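PDB 5WTN: replication initiation and membrane attachment protein from Geobacillus stearothermophilus 10, which probably helps to initiate chromosome replication as a tetrameric component of the primosome, acting with other initiation proteins to bring the replicative helicase onto DNA. Local coordinates for residues 20-25 with 48-53; 31-36 with 142-147; 40-45 with 82-87; 127-130 with 136-139. All coordinates share one frame; numbering follows the deposited sequence.

Contacts 1, 2 and 3 are buried, whereas contact 4 lies farther from the chain's centre and is only partly buried. The residues leading into helix 24-38 make contact 1, and the helix itself contact 2; helix 40-55 serves contacts 1 and 3. Contacts 2 and 4 have centres about 9 Å apart and meet where L33 and P36 touch L128. Contacts 2 and 3 meet through Q35, which packs on C40 and L43. The chemistry shifts with position: leucine on indole in contact 1, leucine on phenyl in contact 2, purely aliphatic packing in contact 3, and an arginine over a phenyl ring in contact 4. All four touch the second subunit.

Contact 1. Residues 20-25 with 48-53; sequences GVLQEV and TLWGEL
L22, in an extended run just before helix 24-38, brings its CA to 7.6 Å from the CA of W50, which lies in the second half of helix 40-55. This helix belongs to the N-terminal domain, whose helices and small sheet are consistent with a winged-helix fold, and residues 20-25 form the link from strand 13-17 into helix 24-38. W50 carries CG anti to its backbone N (chi1 175°), which extends the indole toward residues 20-25, where L22 runs antiparallel alongside it, spread over one face. L22 CB lies 3.5 Å above the indole plane, over its centre. The branch CD1 of L22 sits farther along the same ring system, 3.6 Å from the centroid of the W50 five-membered ring and 23° off the normal, a CH-pi contact. The backbone comes in as well: L22 O lies above the indole plane near CZ2, on the side L22 CB covers. L109 of strand 104-109 packs on both L22 and W50, so the pair joins the helix to the sheet, and R27 of the third subunit makes a cation-pi contact with the indole. Q23, turned away from helix 40-55, is the N-cap of helix 24-38, and its backbone N bonds to D26 OD2. One turn beyond W50, L53 adds a second apolar partner: its CD2 lies 4.3 Å from L22 CD1.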
# COMPACT_ATOMS: atom_id res chain seq x y z
N GLY A 20 -12.68 -7.43 6.02
CA GLY A 20 -11.72 -7.30 4.93
C GLY A 20 -10.65 -6.27 5.25
O GLY A 20 -10.76 -5.51 6.22
N VAL A 21 -9.60 -6.25 4.44
CA VAL A 21 -8.67 -5.12 4.46
C VAL A 21 -8.72 -4.45 3.10
O VAL A 21 -8.72 -5.10 2.05
CB VAL A 21 -7.22 -5.53 4.84
CG1 VAL A 21 -6.27 -4.32 4.74
CG2 VAL A 21 -7.19 -6.09 6.24
N LEU A 22 -8.79 -3.13 3.13
CA LEU A 22 -9.00 -2.38 1.92
C LEU A 22 -7.58 -2.03 1.45
O LEU A 22 -6.80 -1.47 2.22
CB LEU A 22 -9.88 -1.15 2.25
CG LEU A 22 -10.98 -1.50 3.32
CD1 LEU A 22 -11.78 -0.32 3.98
CD2 LEU A 22 -11.98 -2.53 2.79
N GLN A 23 -7.20 -2.42 0.23
CA GLN A 23 -5.83 -2.14 -0.23
C GLN A 23 -5.73 -1.22 -1.45
O GLN A 23 -6.73 -0.92 -2.10
CB GLN A 23 -5.11 -3.44 -0.55
CG GLN A 23 -4.44 -4.08 0.62
CD GLN A 23 -4.94 -5.49 0.86
OE1 GLN A 23 -4.42 -6.48 0.29
NE2 GLN A 23 -5.98 -5.60 1.69
N GLU A 24 -4.51 -0.78 -1.74
CA GLU A 24 -4.24 0.11 -2.86
C GLU A 24 -5.13 -0.20 -4.07
O GLU A 24 -5.87 0.67 -4.53
CB GLU A 24 -2.77 0.04 -3.26
CG GLU A 24 -2.31 1.19 -4.15
CD GLU A 24 -0.99 1.78 -3.70
OE1 GLU A 24 -0.36 1.21 -2.78
OE2 GLU A 24 -0.59 2.82 -4.26
N VAL A 25 -5.05 -1.42 -4.57
CA VAL A 25 -5.82 -1.79 -5.77
C VAL A 25 -7.29 -1.37 -5.64
O VAL A 25 -7.82 -0.72 -6.55
CB VAL A 25 -5.77 -3.29 -6.07
CG1 VAL A 25 -6.77 -3.67 -7.18
CG2 VAL A 25 -4.37 -3.69 -6.45
N THR A 48 -13.44 8.20 4.11
CA THR A 48 -13.57 8.56 5.50
C THR A 48 -13.93 7.34 6.39
O THR A 48 -13.33 7.15 7.45
CB THR A 48 -14.54 9.76 5.68
OG1 THR A 48 -14.05 10.88 4.92
CG2 THR A 48 -14.66 10.16 7.13
N LEU A 49 -14.86 6.50 5.95
CA LEU A 49 -15.17 5.30 6.73
C LEU A 49 -13.98 4.35 6.92
O LEU A 49 -13.74 3.82 7.99
CB LEU A 49 -16.35 4.58 6.09
CG LEU A 49 -17.67 5.29 6.37
CD1 LEU A 49 -18.85 4.53 5.78
CD2 LEU A 49 -17.82 5.45 7.87
N TRP A 50 -13.22 4.15 5.85
CA TRP A 50 -11.99 3.37 5.84
C TRP A 50 -10.96 3.96 6.79
O TRP A 50 -10.34 3.23 7.56
CB TRP A 50 -11.48 3.29 4.39
CG TRP A 50 -10.15 2.62 4.12
CD1 TRP A 50 -9.34 1.96 5.01
CD2 TRP A 50 -9.48 2.53 2.84
NE1 TRP A 50 -8.21 1.48 4.36
CE2 TRP A 50 -8.28 1.82 3.03
CE3 TRP A 50 -9.79 2.99 1.55
CZ2 TRP A 50 -7.38 1.57 1.98
CZ3 TRP A 50 -8.90 2.73 0.51
CH2 TRP A 50 -7.71 2.03 0.73
N GLY A 51 -10.78 5.28 6.73
CA GLY A 51 -9.91 5.96 7.67
C GLY A 51 -10.42 5.81 9.09
O GLY A 51 -9.63 5.59 10.02
N GLU A 52 -11.74 5.91 9.27
CA GLU A 52 -12.32 5.80 10.60
C GLU A 52 -12.11 4.44 11.21
O GLU A 52 -11.97 4.32 12.42
CB GLU A 52 -13.81 6.15 10.60
CG GLU A 52 -14.11 7.61 10.93
CD GLU A 52 -13.84 7.94 12.39
OE1 GLU A 52 -14.81 8.11 13.17
OE2 GLU A 52 -12.66 8.04 12.76
N LEU A 53 -12.10 3.42 10.36
CA LEU A 53 -11.84 2.03 10.76
C LEU A 53 -10.57 1.93 11.59
O LEU A 53 -10.55 1.27 12.63
CB LEU A 53 -11.67 1.19 9.49
CG LEU A 53 -11.47 -0.31 9.61
CD1 LEU A 53 -12.64 -0.90 10.36
CD2 LEU A 53 -11.40 -0.87 8.22

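Contact 2. Residues 31-36 with 142-147; sequences TLLYQP and NFFARP
L33 and F144 both carry CG anti to the carbonyl carbon (chi1 -67° and -71°), and their side chains meet from opposite directions, while F143, with CG anti to its own N (chi1 -179°), crosses L32 at about a right angle. L33 CG lies 3.8 Å from F144 CE2. Its methyl CD1 rests over one face of the F144 ring, 4.2 Å from the centroid and displaced toward the rim, as a CH-pi contact. F143 takes the opposite face in a T-shaped (edge-to-face) pair: F143 CD2 stands 3.7 Å above the F144 plane, over its centre, so that the edge of F143 meets the flat side of F144. L32 reaches both rings with a single methyl, CD1 being 4.2 Å from F143 CE2 and 4.3 Å from F144 CZ. Replacing L33 by an alanine is likely to uncover one face of the F144 ring and let the ring shift. Helix 134-143 ends here, F144 being the first residue past its helical stretch, and the contact fastens that end to helix 24-38. F118 and F119 of helix 115-119 and L128 of helix 122-132 also pack on L33, and L55 of the third subunit packs on F143. With only hydrocarbon meeting hydrocarbon, the joint probably depends on shape and burial, not on directional bonds.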
# COMPACT_ATOMS: atom_id res chain seq x y z
N THR A 31 -11.82 4.65 -7.33
CA THR A 31 -11.72 5.93 -7.97
C THR A 31 -12.10 5.88 -9.43
O THR A 31 -12.69 6.83 -9.94
CB THR A 31 -10.34 6.51 -7.85
OG1 THR A 31 -9.90 6.37 -6.49
CG2 THR A 31 -10.35 7.98 -8.23
N LEU A 32 -11.73 4.79 -10.12
CA LEU A 32 -11.95 4.71 -11.56
C LEU A 32 -13.16 3.95 -12.06
O LEU A 32 -13.56 4.10 -13.21
CB LEU A 32 -10.71 4.17 -12.25
CG LEU A 32 -9.42 4.86 -11.82
CD1 LEU A 32 -8.27 4.22 -12.55
CD2 LEU A 32 -9.49 6.34 -12.13
N LEU A 33 -13.78 3.15 -11.20
CA LEU A 33 -14.81 2.22 -11.68
C LEU A 33 -16.14 2.50 -10.99
O LEU A 33 -17.19 2.65 -11.62
CB LEU A 33 -14.39 0.75 -11.54
CG LEU A 33 -13.22 0.25 -12.40
CD1 LEU A 33 -13.05 -1.23 -12.17
CD2 LEU A 33 -13.44 0.56 -13.86
N TYR A 34 -16.08 2.48 -9.67
CA TYR A 34 -17.20 2.86 -8.86
C TYR A 34 -17.56 4.33 -8.89
O TYR A 34 -18.73 4.67 -8.85
CB TYR A 34 -16.96 2.44 -7.43
CG TYR A 34 -17.20 0.98 -7.21
CD1 TYR A 34 -16.26 0.04 -7.58
CD2 TYR A 34 -18.37 0.54 -6.60
CE1 TYR A 34 -16.49 -1.30 -7.36
CE2 TYR A 34 -18.59 -0.80 -6.37
CZ TYR A 34 -17.64 -1.71 -6.75
OH TYR A 34 -17.87 -3.04 -6.53
N GLN A 35 -16.57 5.22 -8.93
CA GLN A 35 -16.87 6.64 -8.80
C GLN A 35 -17.77 7.19 -9.89
O GLN A 35 -18.68 7.92 -9.58
CB GLN A 35 -15.62 7.50 -8.69
CG GLN A 35 -15.89 8.88 -8.12
CD GLN A 35 -14.67 9.80 -8.22
OE1 GLN A 35 -14.73 10.99 -7.92
NE2 GLN A 35 -13.57 9.24 -8.65
N PRO A 36 -17.51 6.83 -11.17
CA PRO A 36 -18.47 7.32 -12.17
C PRO A 36 -19.92 6.90 -11.90
O PRO A 36 -20.85 7.63 -12.25
CB PRO A 36 -17.97 6.67 -13.46
CG PRO A 36 -16.50 6.59 -13.25
CD PRO A 36 -16.32 6.23 -11.80
N ASN A 142 -8.48 -1.90 -20.19
CA ASN A 142 -7.08 -2.24 -20.44
C ASN A 142 -6.22 -2.03 -19.21
O ASN A 142 -5.42 -2.90 -18.87
CB ASN A 142 -6.51 -1.43 -21.60
CG ASN A 142 -7.05 -1.89 -22.95
OD1 ASN A 142 -7.41 -3.06 -23.12
ND2 ASN A 142 -7.10 -0.97 -23.92
N PHE A 143 -6.39 -0.88 -18.56
CA PHE A 143 -5.66 -0.55 -17.36
C PHE A 143 -5.77 -1.64 -16.30
O PHE A 143 -4.82 -1.93 -15.57
CB PHE A 143 -6.21 0.76 -16.81
CG PHE A 143 -5.53 1.24 -15.57
CD1 PHE A 143 -4.43 2.07 -15.65
CD2 PHE A 143 -5.99 0.86 -14.30
CE1 PHE A 143 -3.79 2.52 -14.50
CE2 PHE A 143 -5.35 1.30 -13.15
CZ PHE A 143 -4.24 2.14 -13.25
N PHE A 144 -6.95 -2.26 -16.22
CA PHE A 144 -7.19 -3.33 -15.26
C PHE A 144 -6.94 -4.74 -15.83
O PHE A 144 -7.33 -5.75 -15.24
CB PHE A 144 -8.58 -3.22 -14.63
CG PHE A 144 -8.72 -2.07 -13.68
CD1 PHE A 144 -8.19 -2.15 -12.39
CD2 PHE A 144 -9.37 -0.90 -14.06
CE1 PHE A 144 -8.33 -1.08 -11.48
CE2 PHE A 144 -9.51 0.17 -13.16
CZ PHE A 144 -8.98 0.08 -11.87
N ALA A 145 -6.35 -4.79 -17.02
CA ALA A 145 -6.08 -6.09 -17.64
C ALA A 145 -4.59 -6.38 -17.73
O ALA A 145 -3.75 -5.48 -17.70
CB ALA A 145 -6.73 -6.17 -19.02
N ARG A 146 -4.27 -7.67 -17.86
CA ARG A 146 -2.90 -8.12 -18.07
C ARG A 146 -2.88 -9.17 -19.18
O ARG A 146 -3.78 -10.00 -19.27
CB ARG A 146 -2.33 -8.70 -16.77
CG ARG A 146 -2.38 -7.75 -15.59
CD ARG A 146 -1.31 -6.68 -15.70
NE ARG A 146 -1.34 -5.76 -14.56
CZ ARG A 146 -0.92 -6.07 -13.34
NH1 ARG A 146 -0.44 -7.28 -13.09
NH2 ARG A 146 -0.98 -5.17 -12.37
N PRO A 147 -1.84 -9.14 -20.01
CA PRO A 147 -1.76 -10.06 -21.16
C PRO A 147 -1.89 -11.53 -20.74
O PRO A 147 -1.30 -11.94 -19.74
CB PRO A 147 -0.36 -9.78 -21.74
CG PRO A 147 0.40 -9.07 -20.63
CD PRO A 147 -0.64 -8.29 -19.88

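Contact 3. Residues 40-45 with 82-87; sequences CRALAL and LKLEGI
A42 and L45, one turn apart on helix 40-55, receive L84 from helix 74-86, and this helix-to-helix packing lies in the core of an N-terminal domain consistent with the winged-helix fold. R41, before them, stays just short of helix 74-86. Its NH1 is 4.8 Å from K83 NZ; both approach E80 OE1, R41 in a salt bridge and K83 in a long, weak ion pair, which probably offsets the like charges. A42 follows, and its small side chain lets the backbones come close: the CA atoms of A42 and L84 are 6.7 Å apart. A42 CB meets L84 CD2 at 4.1 Å, and both methyls of L84 lie near A42 O. L84 has CG anti to its carbonyl carbon (chi1 -66°), which directs its fork at the turn between A42 and L45. L43 points away from helix 74-86 and packs on L30 of helix 24-38. I38 of that helix and L90 of strand 90-95 also touch L84, tying three helices and the sheet together. L45, one turn on, completes the contact, its CG 4.3 Å from L84 CD1.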
# COMPACT_ATOMS: atom_id res chain seq x y z
N CYS A 40 -18.64 11.46 -6.78
CA CYS A 40 -17.50 11.84 -5.95
C CYS A 40 -17.76 11.92 -4.44
O CYS A 40 -16.88 11.60 -3.64
CB CYS A 40 -16.90 13.16 -6.45
SG CYS A 40 -17.93 14.66 -6.28
N ARG A 41 -18.95 12.37 -4.04
CA ARG A 41 -19.17 12.56 -2.61
C ARG A 41 -19.22 11.22 -1.91
O ARG A 41 -18.64 11.07 -0.86
CB ARG A 41 -20.44 13.36 -2.30
CG ARG A 41 -20.56 14.67 -3.04
CD ARG A 41 -21.84 15.39 -2.65
NE ARG A 41 -22.67 15.73 -3.79
CZ ARG A 41 -23.77 15.06 -4.15
NH1 ARG A 41 -24.16 14.01 -3.45
NH2 ARG A 41 -24.47 15.44 -5.21
N ALA A 42 -19.89 10.25 -2.52
CA ALA A 42 -19.94 8.91 -1.96
C ALA A 42 -18.54 8.33 -1.81
O ALA A 42 -18.25 7.63 -0.83
CB ALA A 42 -20.78 8.03 -2.81
N LEU A 43 -17.66 8.62 -2.76
CA LEU A 43 -16.29 8.15 -2.68
C LEU A 43 -15.61 8.67 -1.41
O LEU A 43 -14.92 7.90 -0.70
CB LEU A 43 -15.48 8.54 -3.92
CG LEU A 43 -14.01 8.06 -3.93
CD1 LEU A 43 -13.92 6.58 -4.27
CD2 LEU A 43 -13.14 8.86 -4.86
N ALA A 44 -15.80 9.95 -1.11
CA ALA A 44 -15.15 10.51 0.07
C ALA A 44 -15.69 9.88 1.36
O ALA A 44 -14.92 9.59 2.27
CB ALA A 44 -15.28 11.98 0.12
N LEU A 45 -17.00 9.66 1.44
CA LEU A 45 -17.54 9.01 2.61
C LEU A 45 -16.92 7.63 2.82
O LEU A 45 -16.70 7.19 3.95
CB LEU A 45 -19.06 8.89 2.50
CG LEU A 45 -19.80 8.14 3.61
CD1 LEU A 45 -19.54 8.72 4.98
CD2 LEU A 45 -21.26 8.14 3.33
N LEU A 82 -26.33 5.67 1.61
CA LEU A 82 -27.27 4.74 1.02
C LEU A 82 -26.81 4.28 -0.37
O LEU A 82 -27.07 3.16 -0.78
CB LEU A 82 -28.66 5.41 0.97
CG LEU A 82 -29.72 5.05 2.00
CD1 LEU A 82 -29.18 5.15 3.41
CD2 LEU A 82 -30.89 5.98 1.80
N LYS A 83 -26.12 5.16 -1.08
CA LYS A 83 -25.52 4.76 -2.34
C LYS A 83 -24.48 3.69 -2.11
O LYS A 83 -24.43 2.72 -2.83
CB LYS A 83 -24.91 5.95 -3.05
CG LYS A 83 -25.93 6.94 -3.47
CD LYS A 83 -25.32 7.98 -4.37
CE LYS A 83 -26.28 9.10 -4.63
NZ LYS A 83 -25.67 10.01 -5.62
N LEU A 84 -23.67 3.87 -1.08
CA LEU A 84 -22.68 2.87 -0.73
C LEU A 84 -23.36 1.56 -0.37
O LEU A 84 -22.85 0.51 -0.72
CB LEU A 84 -21.75 3.34 0.39
CG LEU A 84 -20.83 4.50 0.04
CD1 LEU A 84 -19.80 4.67 1.10
CD2 LEU A 84 -20.17 4.31 -1.29
N GLU A 85 -24.51 1.63 0.29
CA GLU A 85 -25.23 0.42 0.68
C GLU A 85 -25.74 -0.38 -0.52
O GLU A 85 -25.48 -1.57 -0.64
CB GLU A 85 -26.39 0.77 1.61
CG GLU A 85 -25.97 1.11 3.03
CD GLU A 85 -27.16 1.31 3.96
OE1 GLU A 85 -28.23 0.73 3.69
OE2 GLU A 85 -27.02 2.06 4.95
N GLY A 86 -26.48 0.29 -1.40
CA GLY A 86 -27.10 -0.34 -2.53
C GLY A 86 -26.09 -0.93 -3.47
O GLY A 86 -26.32 -1.99 -4.04
N ILE A 87 -24.94 -0.27 -3.61
CA ILE A 87 -23.94 -0.75 -4.55
C ILE A 87 -23.01 -1.83 -3.96
O ILE A 87 -22.11 -2.31 -4.64
CB ILE A 87 -23.15 0.40 -5.23
CG1 ILE A 87 -22.72 -0.04 -6.64
CG2 ILE A 87 -21.93 0.79 -4.41
CD1 ILE A 87 -22.71 1.04 -7.62

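Contact 4. Residues 127-130 with 136-139; sequences FLRR and LFIQ
F137 lays one face of its ring against the R129 side chain. R129 CG stands 3.9 Å above the ring plane, offset toward the rim. It makes a CH-pi contact, 4.1 Å from the F137 centroid. Farther along the side chain, NE remains over the same face, 3.8 Å from F137 CE2. The guanidinium does not lie flat on the phenyl: the two planes are 88° apart, and the edge of the guanidinium meets the ring. R129 CZ is 5.2 Å from the centroid, a long cation-pi approach that is at most a weak attraction, so the aliphatic part of the arginine does most of the covering. L128 adds CD2 at 4.1 Å from F137 CE1. These approaches follow from the torsions: F137 has CG anti to its backbone N (chi1 -175°), which sends the ring across to the other helix, and a bend at chi3 of R129 (-51°) turns NE over the phenyl. The backbone is close too, R129 CA lying 3.6 Å from F137 CD1. A serine in place of F137 would probably open a gap between the helices and leave the aliphatic part of R129 without the ring it packs on. Helices 122-132 and 134-143 follow each other through a single linking residue and turn a sharp corner, and the ring packs in the inside of it, against R129 and L128. L140 of helix 134-143 also packs on L128, whose other neighbours, L33 and P36, belong to helix 24-38; E282 of the second subunit, just before strand 283-287 of that subunit, touches R129.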
# COMPACT_ATOMS: atom_id res chain seq x y z
N PHE A 127 -23.78 0.06 -17.26
CA PHE A 127 -23.82 1.38 -16.62
C PHE A 127 -22.53 2.18 -16.79
O PHE A 127 -22.57 3.34 -17.17
CB PHE A 127 -24.13 1.26 -15.15
CG PHE A 127 -25.54 0.91 -14.86
CD1 PHE A 127 -26.57 1.50 -15.57
CD2 PHE A 127 -25.85 -0.02 -13.88
CE1 PHE A 127 -27.87 1.17 -15.30
CE2 PHE A 127 -27.15 -0.35 -13.61
CZ PHE A 127 -28.17 0.25 -14.32
N LEU A 128 -21.40 1.56 -16.50
CA LEU A 128 -20.14 2.29 -16.58
C LEU A 128 -19.84 2.81 -17.99
O LEU A 128 -19.40 3.95 -18.16
CB LEU A 128 -18.99 1.46 -16.01
CG LEU A 128 -17.68 2.25 -15.99
CD1 LEU A 128 -17.72 3.37 -14.99
CD2 LEU A 128 -16.50 1.38 -15.73
N ARG A 129 -20.08 1.97 -19.01
CA ARG A 129 -19.87 2.36 -20.40
C ARG A 129 -20.63 3.65 -20.74
O ARG A 129 -20.04 4.59 -21.28
CB ARG A 129 -20.31 1.24 -21.36
CG ARG A 129 -19.65 1.27 -22.74
CD ARG A 129 -20.11 0.11 -23.61
NE ARG A 129 -19.98 -1.18 -22.92
CZ ARG A 129 -20.96 -2.08 -22.80
NH1 ARG A 129 -22.16 -1.85 -23.35
NH2 ARG A 129 -20.75 -3.23 -22.14
N ARG A 130 -21.91 3.68 -20.39
CA ARG A 130 -22.79 4.81 -20.67
C ARG A 130 -22.31 6.07 -20.00
O ARG A 130 -22.35 7.14 -20.57
CB ARG A 130 -24.23 4.51 -20.23
CG ARG A 130 -25.14 5.75 -20.06
CD ARG A 130 -25.36 6.48 -21.38
NE ARG A 130 -25.91 7.83 -21.21
CZ ARG A 130 -26.18 8.65 -22.22
NH1 ARG A 130 -25.96 8.25 -23.47
NH2 ARG A 130 -26.68 9.86 -21.99
N LEU A 136 -13.15 5.93 -23.07
CA LEU A 136 -12.64 5.87 -21.71
C LEU A 136 -12.88 4.48 -21.09
O LEU A 136 -12.07 3.99 -20.30
CB LEU A 136 -13.28 6.97 -20.88
CG LEU A 136 -12.85 7.08 -19.42
CD1 LEU A 136 -11.35 7.02 -19.31
CD2 LEU A 136 -13.36 8.37 -18.83
N PHE A 137 -13.99 3.86 -21.48
CA PHE A 137 -14.32 2.54 -20.99
C PHE A 137 -13.24 1.53 -21.36
O PHE A 137 -12.87 0.70 -20.55
CB PHE A 137 -15.66 2.09 -21.55
CG PHE A 137 -16.15 0.78 -21.01
CD1 PHE A 137 -16.70 0.69 -19.73
CD2 PHE A 137 -16.08 -0.37 -21.77
CE1 PHE A 137 -17.15 -0.52 -19.25
CE2 PHE A 137 -16.53 -1.58 -21.29
CZ PHE A 137 -17.06 -1.66 -20.04
N ILE A 138 -12.74 1.61 -22.59
CA ILE A 138 -11.72 0.68 -23.05
C ILE A 138 -10.39 0.90 -22.33
O ILE A 138 -9.65 -0.06 -22.05
CB ILE A 138 -11.55 0.73 -24.58
CG1 ILE A 138 -12.85 0.31 -25.27
CG2 ILE A 138 -10.39 -0.15 -25.05
CD1 ILE A 138 -12.72 0.08 -26.75
N GLN A 139 -10.07 2.16 -22.05
CA GLN A 139 -8.84 2.50 -21.35
C GLN A 139 -8.88 1.93 -19.94
O GLN A 139 -7.87 1.45 -19.42
CB GLN A 139 -8.66 4.02 -21.30
CG GLN A 139 -8.63 4.69 -22.66
CD GLN A 139 -7.91 6.02 -22.65
OE1 GLN A 139 -7.20 6.34 -21.70
NE2 GLN A 139 -8.10 6.81 -23.70